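Long-range contact in OsmC family protein (Rhodothermus marinus, PDB 5CML), which is a serine carboxyl esterase, here represented by its alpha/beta-hydrolase esterase domain, cut from a longer protein that also carries an OsmC domain: residues A[113-118]-A[128-133]. Numbering follows the deposited sequence.
Sequences AAVLAV and VATIGA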
loop_
_atom_site.group_PDB
_atom_site.type_symbol
_atom_site.label_atom_id
_atom_site.label_comp_id
_atom_site.label_asym_id
_atom_site.label_seq_id
_atom_site.Cartn_x
_atom_site.Cartn_y
_atom_site.Cartn_z
ATOM N N ALA A 113 1.793 -6.022 -0.484
ATOM C CA ALA A 113 2.671 -6.917 -1.206
ATOM C C ALA A 113 3.312 -6.156 -2.373
ATOM O O ALA A 113 4.506 -6.277 -2.623
ATOM C CB ALA A 113 1.910 -8.130 -1.691
ATOM N N ALA A 114 2.530 -5.316 -3.043
ATOM C CA ALA A 114 3.044 -4.562 -4.174
ATOM C C ALA A 114 4.133 -3.571 -3.779
ATOM O O ALA A 114 5.160 -3.503 -4.451
ATOM C CB ALA A 114 1.921 -3.827 -4.867
ATOM N N VAL A 115 3.929 -2.777 -2.721
ATOM C CA VAL A 115 4.970 -1.799 -2.370
ATOM C C VAL A 115 6.244 -2.504 -1.898
ATOM O O VAL A 115 7.349 -2.024 -2.150
ATOM C CB VAL A 115 4.533 -0.757 -1.292
ATOM C CG1 VAL A 115 3.367 0.109 -1.797
ATOM C CG2 VAL A 115 4.247 -1.393 0.045
ATOM N N LEU A 116 6.111 -3.656 -1.250
ATOM C CA LEU A 116 7.289 -4.360 -0.782
ATOM C C LEU A 116 8.078 -4.900 -1.957
ATOM O O LEU A 116 9.300 -4.950 -1.912
ATOM C CB LEU A 116 6.920 -5.500 0.167
ATOM C CG LEU A 116 6.468 -5.027 1.544
ATOM C CD1 LEU A 116 5.817 -6.180 2.250
ATOM C CD2 LEU A 116 7.644 -4.494 2.356
ATOM N N ALA A 117 7.378 -5.289 -3.015
ATOM C CA ALA A 117 8.045 -5.830 -4.191
ATOM C C ALA A 117 8.748 -4.766 -5.043
ATOM O O ALA A 117 9.704 -5.084 -5.765
ATOM C CB ALA A 117 7.047 -6.599 -5.049
ATOM N N VAL A 118 8.286 -3.518 -4.987
ATOM C CA VAL A 118 8.899 -2.462 -5.800
ATOM C C VAL A 118 9.760 -1.469 -5.016
ATOM O O VAL A 118 10.444 -0.664 -5.627
ATOM C CB VAL A 118 7.840 -1.641 -6.583
ATOM C CG1 VAL A 118 7.007 -2.568 -7.467
ATOM C CG2 VAL A 118 6.967 -0.776 -5.645
ATOM N N VAL A 128 9.368 1.896 4.514
ATOM C CA VAL A 128 8.220 1.197 3.958
ATOM C C VAL A 128 7.364 0.675 5.086
ATOM O O VAL A 128 7.890 0.151 6.072
ATOM C CB VAL A 128 8.646 0.000 3.063
ATOM C CG1 VAL A 128 7.419 -0.759 2.493
ATOM C CG2 VAL A 128 9.602 0.454 1.964
ATOM N N ALA A 129 6.050 0.795 4.930
ATOM C CA ALA A 129 5.108 0.339 5.949
ATOM C C ALA A 129 3.950 -0.366 5.247
ATOM O O ALA A 129 3.482 0.086 4.181
ATOM C CB ALA A 129 4.597 1.499 6.800
ATOM N N THR A 130 3.483 -1.468 5.827
ATOM C CA THR A 130 2.352 -2.177 5.257
ATOM C C THR A 130 1.325 -2.532 6.307
ATOM O O THR A 130 1.636 -2.592 7.495
ATOM C CB THR A 130 2.789 -3.486 4.536
ATOM O OG1 THR A 130 3.387 -4.381 5.473
ATOM C CG2 THR A 130 3.784 -3.185 3.423
ATOM N N ILE A 131 0.107 -2.777 5.839
ATOM C CA ILE A 131 -1.043 -3.097 6.690
ATOM C C ILE A 131 -1.740 -4.344 6.138
ATOM O O ILE A 131 -2.312 -4.305 5.042
ATOM C CB ILE A 131 -2.053 -1.934 6.733
ATOM C CG1 ILE A 131 -1.356 -0.624 7.085
ATOM C CG2 ILE A 131 -3.219 -2.228 7.676
ATOM C CD1 ILE A 131 -2.044 0.599 6.516
ATOM N N GLY A 132 -1.711 -5.447 6.877
ATOM C CA GLY A 132 -2.433 -6.631 6.447
ATOM C C GLY A 132 -1.855 -7.282 5.199
ATOM O O GLY A 132 -2.575 -7.939 4.459
ATOM N N ALA A 133 -0.562 -7.116 4.964
ATOM C CA ALA A 133 0.047 -7.613 3.713
ATOM C C ALA A 133 0.236 -9.138 3.713
ATOM O O ALA A 133 0.674 -9.712 4.708
ATOM C CB ALA A 133 1.386 -6.943 3.472
#
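Leu-116 and Val-115 of the helix carry the apolar contact with Val-128 and Thr-130 of the strand. Leu-116 forks over the strand. Its CD2 meets Val-128 CG1 at 3.7 Å, while its CG and CD1 both rest on Thr-130 CG2, CG at 3.8 Å. The Leu-116 and Thr-130 side chains cross at about a right angle. Val-115 points at the strand and slides past both partners, with CG2 at 3.9 Å from Thr-130 CG2 and 4.1 Å from Val-128 CG1. The methyl of Thr-130 is turned to the helix because CG2 stands anti to the carbonyl carbon, which leaves OG1 between N and C (chi1 62°).

Helix 110-118 and strand 127-131 are the second and third elements of a beta-alpha-beta unit that starts with strand 104-108. Segments 113-118 and 128-131 run nearly antiparallel, at 157°. In this alpha/beta-hydrolase fold the helix follows the probable nucleophile elbow, whose residues Val-115 also touches.

Past the strand end the chain comes closer to the helix. The methyl of Ala-133 faces the helix backbone, with CB 4.1 Å from Ala-113 N. No hydrogen bond joins the segments. Leu-181 and Val-185 of helix 181-187 also pack on Leu-116.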